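Long-range contact in berberine bridge enzyme-like 28 (Arabidopsis thaliana, PDB 5D79), which is an FAD-dependent, secreted oxidoreductase of the berberine bridge enzyme-like family that is involved in adaptation to salt stress: residues 94-105 against 516-524. Numbering follows the deposited sequence.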
ATOM      1  N   ILE A  94       2.539  14.071  20.532  1.00 35.25           N
ATOM      2  CA  ILE A  94       3.891  13.514  20.586  1.00 35.36           C
ATOM      3  C   ILE A  94       4.618  13.914  21.867  1.00 35.65           C
ATOM      4  O   ILE A  94       5.199  13.067  22.547  1.00 34.25           O
ATOM      5  CB  ILE A  94       4.747  13.958  19.357  1.00 41.70           C
ATOM      6  CG1 ILE A  94       4.102  13.503  18.036  1.00 34.41           C
ATOM      7  CG2 ILE A  94       6.166  13.432  19.464  1.00 27.69           C
ATOM      8  CD1 ILE A  94       3.459  12.117  18.091  1.00 30.34           C
ATOM      9  N   ARG A  95       4.576  15.200  22.205  1.00 38.25           N
ATOM     10  CA  ARG A  95       5.229  15.692  23.419  1.00 42.31           C
ATOM     11  C   ARG A  95       4.617  15.139  24.713  1.00 43.03           C
ATOM     12  O   ARG A  95       5.343  14.666  25.590  1.00 43.52           O
ATOM     13  CB  ARG A  95       5.207  17.216  23.442  1.00 45.16           C
ATOM     14  CG  ARG A  95       6.008  17.816  22.304  1.00 55.13           C
ATOM     15  CD  ARG A  95       6.452  19.236  22.596  1.00 64.42           C
ATOM     16  NE  ARG A  95       6.911  19.924  21.390  1.00 69.20           N
ATOM     17  CZ  ARG A  95       6.169  20.780  20.690  1.00 73.78           C
ATOM     18  NH1 ARG A  95       4.930  21.062  21.080  1.00 73.89           N
ATOM     19  NH2 ARG A  95       6.666  21.359  19.604  1.00 75.63           N
ATOM     20  N   CYS A  96       3.292  15.183  24.828  1.00 41.31           N
ATOM     21  CA  CYS A  96       2.610  14.668  26.018  1.00 39.77           C
ATOM     22  C   CYS A  96       2.742  13.161  26.190  1.00 37.64           C
ATOM     23  O   CYS A  96       2.868  12.679  27.313  1.00 37.58           O
ATOM     24  CB  CYS A  96       1.123  15.024  25.989  1.00 41.48           C
ATOM     25  SG  CYS A  96       0.748  16.761  26.253  1.00 40.52           S
ATOM     26  N   ALA A  97       2.675  12.422  25.082  1.00 39.04           N
ATOM     27  CA  ALA A  97       2.787  10.964  25.113  1.00 39.05           C
ATOM     28  C   ALA A  97       4.106  10.559  25.760  1.00 42.34           C
ATOM     29  O   ALA A  97       4.147   9.789  26.726  1.00 40.07           O
ATOM     30  CB  ALA A  97       2.679  10.378  23.698  1.00 31.13           C
ATOM     31  N   GLN A  98       5.184  11.109  25.219  1.00 43.57           N
ATOM     32  CA  GLN A  98       6.515  10.832  25.713  1.00 47.46           C
ATOM     33  C   GLN A  98       6.678  11.244  27.172  1.00 49.83           C
ATOM     34  O   GLN A  98       7.391  10.584  27.926  1.00 52.35           O
ATOM     35  CB  GLN A  98       7.543  11.538  24.835  1.00 47.79           C
ATOM     36  CG  GLN A  98       7.452  11.109  23.394  1.00 45.60           C
ATOM     37  CD  GLN A  98       8.627  11.568  22.566  1.00 47.35           C
ATOM     38  OE1 GLN A  98       9.754  11.110  22.754  1.00 46.78           O
ATOM     39  NE2 GLN A  98       8.369  12.476  21.633  1.00 48.52           N
ATOM     40  N   LEU A  99       6.006  12.320  27.568  1.00 47.41           N
ATOM     41  CA  LEU A  99       6.110  12.828  28.934  1.00 44.66           C
ATOM     42  C   LEU A  99       5.412  11.908  29.938  1.00 42.94           C
ATOM     43  O   LEU A  99       5.793  11.843  31.097  1.00 38.93           O
ATOM     44  CB  LEU A  99       5.522  14.240  29.025  1.00 44.29           C
ATOM     45  CG  LEU A  99       5.774  15.025  30.312  1.00 46.20           C
ATOM     46  CD1 LEU A  99       7.172  15.644  30.305  1.00 48.44           C
ATOM     47  CD2 LEU A  99       4.705  16.085  30.513  1.00 44.22           C
ATOM     48  N   HIS A 100       4.397  11.181  29.488  1.00 42.47           N
ATOM     49  CA  HIS A 100       3.618  10.366  30.407  1.00 41.99           C
ATOM     50  C   HIS A 100       3.683   8.877  30.072  1.00 41.34           C
ATOM     51  O   HIS A 100       2.959   8.068  30.653  1.00 44.42           O
ATOM     52  CB  HIS A 100       2.169  10.853  30.429  1.00 41.54           C
ATOM     53  CG  HIS A 100       2.022  12.270  30.883  1.00 42.15           C
ATOM     54  ND1 HIS A 100       2.038  12.631  32.214  1.00 45.73           N
ATOM     55  CD2 HIS A 100       1.868  13.420  30.184  1.00 43.63           C
ATOM     56  CE1 HIS A 100       1.897  13.941  32.316  1.00 46.74           C
ATOM     57  NE2 HIS A 100       1.787  14.444  31.100  1.00 47.08           N
ATOM     58  N   GLY A 101       4.563   8.520  29.146  1.00 38.99           N
ATOM     59  CA  GLY A 101       4.799   7.124  28.828  1.00 38.06           C
ATOM     60  C   GLY A 101       3.686   6.494  28.016  1.00 38.01           C
ATOM     61  O   GLY A 101       3.426   5.296  28.115  1.00 39.14           O
ATOM     62  N   ILE A 102       3.024   7.300  27.199  1.00 34.85           N
ATOM     63  CA  ILE A 102       1.938   6.780  26.394  1.00 34.28           C
ATOM     64  C   ILE A 102       2.391   6.434  24.980  1.00 38.25           C
ATOM     65  O   ILE A 102       3.025   7.232  24.283  1.00 39.35           O
ATOM     66  CB  ILE A 102       0.777   7.759  26.338  1.00 33.91           C
ATOM     67  CG1 ILE A 102       0.054   7.763  27.682  1.00 36.74           C
ATOM     68  CG2 ILE A 102      -0.197   7.355  25.255  1.00 32.97           C
ATOM     69  CD1 ILE A 102      -0.584   6.432  28.017  1.00 39.67           C
ATOM     70  N   HIS A 103       2.061   5.213  24.583  1.00 36.95           N
ATOM     71  CA  HIS A 103       2.371   4.685  23.270  1.00 33.19           C
ATOM     72  C   HIS A 103       1.293   5.131  22.286  1.00 33.40           C
ATOM     73  O   HIS A 103       0.124   5.162  22.647  1.00 35.79           O
ATOM     74  CB  HIS A 103       2.455   3.166  23.363  1.00 31.67           C
ATOM     75  CG  HIS A 103       2.758   2.490  22.071  1.00 30.90           C
ATOM     76  ND1 HIS A 103       3.760   2.915  21.228  1.00 31.54           N
ATOM     77  CD2 HIS A 103       2.202   1.405  21.484  1.00 34.22           C
ATOM     78  CE1 HIS A 103       3.799   2.128  20.168  1.00 33.92           C
ATOM     79  NE2 HIS A 103       2.865   1.202  20.299  1.00 34.44           N
ATOM     80  N   VAL A 104       1.665   5.502  21.063  1.00 30.65           N
ATOM     81  CA  VAL A 104       0.654   5.890  20.076  1.00 29.73           C
ATOM     82  C   VAL A 104       0.764   5.114  18.778  1.00 25.87           C
ATOM     83  O   VAL A 104       1.791   4.507  18.491  1.00 26.07           O
ATOM     84  CB  VAL A 104       0.723   7.389  19.722  1.00 27.70           C
ATOM     85  CG1 VAL A 104       0.675   8.235  20.981  1.00 30.74           C
ATOM     86  CG2 VAL A 104       1.969   7.691  18.910  1.00 27.72           C
ATOM     87  N   ARG A 105      -0.316   5.141  18.002  1.00 29.13           N
ATOM     88  CA  ARG A 105      -0.317   4.637  16.636  1.00 26.96           C
ATOM     89  C   ARG A 105      -0.936   5.691  15.738  1.00 27.27           C
ATOM     90  O   ARG A 105      -1.875   6.354  16.139  1.00 26.90           O
ATOM     91  CB  ARG A 105      -1.089   3.326  16.531  1.00 27.58           C
ATOM     92  CG  ARG A 105      -0.422   2.159  17.230  1.00 29.68           C
ATOM     93  CD  ARG A 105       0.922   1.822  16.606  1.00 24.22           C
ATOM     94  NE  ARG A 105       1.659   0.869  17.429  1.00 24.02           N
ATOM     95  CZ  ARG A 105       1.660  -0.447  17.244  1.00 26.87           C
ATOM     96  NH1 ARG A 105       0.971  -0.981  16.244  1.00 30.86           N
ATOM     97  NH2 ARG A 105       2.365  -1.229  18.051  1.00 24.39           N
ATOM     98  N   PRO A 516      16.118   8.353  18.608  1.00 26.69           N
ATOM     99  CA  PRO A 516      17.011   7.620  19.524  1.00 29.09           C
ATOM    100  C   PRO A 516      16.332   7.090  20.799  1.00 28.77           C
ATOM    101  O   PRO A 516      16.895   6.251  21.510  1.00 28.62           O
ATOM    102  CB  PRO A 516      18.070   8.666  19.872  1.00 28.91           C
ATOM    103  CG  PRO A 516      17.358   9.956  19.761  1.00 28.07           C
ATOM    104  CD  PRO A 516      16.379   9.804  18.636  1.00 26.07           C
ATOM    105  N   THR A 517      15.135   7.582  21.088  1.00 28.18           N
ATOM    106  CA  THR A 517      14.368   7.057  22.203  1.00 30.32           C
ATOM    107  C   THR A 517      13.549   5.861  21.754  1.00 29.44           C
ATOM    108  O   THR A 517      12.991   5.145  22.585  1.00 34.85           O
ATOM    109  CB  THR A 517      13.439   8.121  22.805  1.00 28.77           C
ATOM    110  OG1 THR A 517      12.755   8.816  21.755  1.00 29.55           O
ATOM    111  CG2 THR A 517      14.255   9.108  23.592  1.00 35.16           C
ATOM    112  N   ASP A 518      13.500   5.649  20.439  1.00 25.86           N
ATOM    113  CA  ASP A 518      12.637   4.647  19.824  1.00 24.44           C
ATOM    114  C   ASP A 518      11.156   4.880  20.204  1.00 25.57           C
ATOM    115  O   ASP A 518      10.443   3.941  20.555  1.00 26.11           O
ATOM    116  CB  ASP A 518      13.097   3.240  20.226  1.00 25.04           C
ATOM    117  CG  ASP A 518      12.489   2.148  19.358  1.00 25.89           C
ATOM    118  OD1 ASP A 518      11.983   2.463  18.262  1.00 26.64           O
ATOM    119  OD2 ASP A 518      12.521   0.970  19.775  1.00 23.64           O
ATOM    120  N   PHE A 519      10.691   6.129  20.133  1.00 26.54           N
ATOM    121  CA  PHE A 519       9.295   6.410  20.459  1.00 28.77           C
ATOM    122  C   PHE A 519       8.364   5.792  19.429  1.00 28.87           C
ATOM    123  O   PHE A 519       7.363   5.163  19.777  1.00 29.64           O
ATOM    124  CB  PHE A 519       9.009   7.916  20.554  1.00 33.10           C
ATOM    125  CG  PHE A 519       7.537   8.241  20.813  1.00 36.53           C
ATOM    126  CD1 PHE A 519       6.961   8.013  22.070  1.00 36.18           C
ATOM    127  CD2 PHE A 519       6.730   8.764  19.805  1.00 33.39           C
ATOM    128  CE1 PHE A 519       5.609   8.304  22.313  1.00 33.02           C
ATOM    129  CE2 PHE A 519       5.377   9.055  20.045  1.00 32.88           C
ATOM    130  CZ  PHE A 519       4.820   8.825  21.300  1.00 30.68           C
ATOM    131  N   PHE A 520       8.687   5.979  18.157  1.00 28.48           N
ATOM    132  CA  PHE A 520       7.837   5.464  17.095  1.00 25.04           C
ATOM    133  C   PHE A 520       8.153   4.003  16.800  1.00 25.60           C
ATOM    134  O   PHE A 520       9.076   3.701  16.046  1.00 26.44           O
ATOM    135  CB  PHE A 520       7.984   6.334  15.850  1.00 22.34           C
ATOM    136  CG  PHE A 520       7.527   7.745  16.062  1.00 20.91           C
ATOM    137  CD1 PHE A 520       6.181   8.061  16.022  1.00 21.13           C
ATOM    138  CD2 PHE A 520       8.439   8.749  16.339  1.00 27.76           C
ATOM    139  CE1 PHE A 520       5.755   9.351  16.230  1.00 22.11           C
ATOM    140  CE2 PHE A 520       8.014  10.046  16.557  1.00 27.16           C
ATOM    141  CZ  PHE A 520       6.673  10.346  16.501  1.00 22.54           C
ATOM    142  N   CYS A 521       7.386   3.103  17.414  1.00 22.89           N
ATOM    143  CA  CYS A 521       7.603   1.669  17.273  1.00 24.26           C
ATOM    144  C   CYS A 521       6.286   0.899  17.194  1.00 28.15           C
ATOM    145  O   CYS A 521       5.318   1.241  17.865  1.00 29.35           O
ATOM    146  CB  CYS A 521       8.457   1.132  18.438  1.00 25.75           C
ATOM    147  SG  CYS A 521       7.630   0.979  20.073  1.00 36.28           S
ATOM    148  N   ASP A 522       6.255  -0.128  16.348  1.00 30.26           N
ATOM    149  CA  ASP A 522       5.172  -1.112  16.349  1.00 25.64           C
ATOM    150  C   ASP A 522       5.778  -2.513  16.367  1.00 24.45           C
ATOM    151  O   ASP A 522       6.953  -2.686  16.714  1.00 25.53           O
ATOM    152  CB  ASP A 522       4.219  -0.929  15.150  1.00 20.02           C
ATOM    153  CG  ASP A 522       4.937  -0.761  13.819  1.00 17.05           C
ATOM    154  OD1 ASP A 522       5.968  -1.403  13.576  1.00 20.62           O
ATOM    155  OD2 ASP A 522       4.444   0.013  12.984  1.00 19.93           O
ATOM    156  N   GLU A 523       4.993  -3.509  15.976  1.00 21.69           N
ATOM    157  CA  GLU A 523       5.432  -4.899  16.061  1.00 23.73           C
ATOM    158  C   GLU A 523       6.484  -5.320  15.006  1.00 21.48           C
ATOM    159  O   GLU A 523       7.079  -6.398  15.118  1.00 20.73           O
ATOM    160  CB  GLU A 523       4.207  -5.812  15.976  1.00 28.99           C
ATOM    161  CG  GLU A 523       3.300  -5.787  17.221  1.00 33.94           C
ATOM    162  CD  GLU A 523       2.475  -4.507  17.365  1.00 31.82           C
ATOM    163  OE1 GLU A 523       2.295  -3.788  16.357  1.00 32.30           O
ATOM    164  OE2 GLU A 523       2.008  -4.230  18.493  1.00 29.26           O
ATOM    165  N   GLN A 524       6.711  -4.474  13.999  1.00 20.64           N
ATOM    166  CA  GLN A 524       7.695  -4.742  12.945  1.00 19.81           C
ATOM    167  C   GLN A 524       8.578  -3.518  12.608  1.00 24.64           C
ATOM    168  O   GLN A 524       9.253  -3.484  11.570  1.00 22.80           O
ATOM    169  CB  GLN A 524       6.987  -5.222  11.672  1.00 17.31           C
ATOM    170  CG  GLN A 524       6.706  -6.711  11.608  1.00 18.78           C
ATOM    171  CD  GLN A 524       6.236  -7.158  10.228  1.00 20.43           C
ATOM    172  OE1 GLN A 524       5.784  -6.343   9.418  1.00 21.03           O
ATOM    173  NE2 GLN A 524       6.348  -8.457   9.949  1.00 22.68           N
TER
HETATM  174  O   HOH W   1       6.467   4.249  22.229  1.00 25.52           O
HETATM  175  O   HOH W   2       4.283   5.957  20.481  1.00 28.70           O
HETATM  176  O   HOH W   3       4.607   4.250  17.984  1.00 34.44           O
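F519 carries the largest share of the contact, its ring lying between helix 87-100 and strand 103-107. Q98 CG sits over one face, 3.7 Å from the centroid of the F519 ring and 25° off its normal, a CH-pi contact; the Q98 amide follows, stacked at a shallow tilt to the ring plane. A97 CB comes obliquely to F519 CZ (3.6 Å), as V104 CG2 does to F519 CE2 (3.8 Å). With CG anti to the backbone N (chi1 177°), F519 reaches in from its loop to meet them. I94 CD1 extends the patch to F520 CZ (4.0 Å).

The charged contact is R105 with E523, an end-on salt bridge: NH1 donates to the syn lone pair of OE1 (3.1 Å), and NH2 donates to OE2 (3.1 Å). The two planes are 55° apart, so the pairing is twisted. D522 CB covers one guanidinium face, L116 O also accepts from NH1, and Y121 N donates to E523 OE2. A leucine in place of R105 would probably leave the buried E523 carboxylate without its countercharge and L116 O without this donor.

Water also bridges the backbones: one molecule accepts from V104 N (2.7 Å) and donates to F519 O, another links V104 O to C521 N. The arrangement packs a loop of the C-terminal berberine-like region against the helix and edge strand of the PCMH-type FAD-binding fold, with the D522 side chain about 4 Å from the bound FAD between nearest atoms.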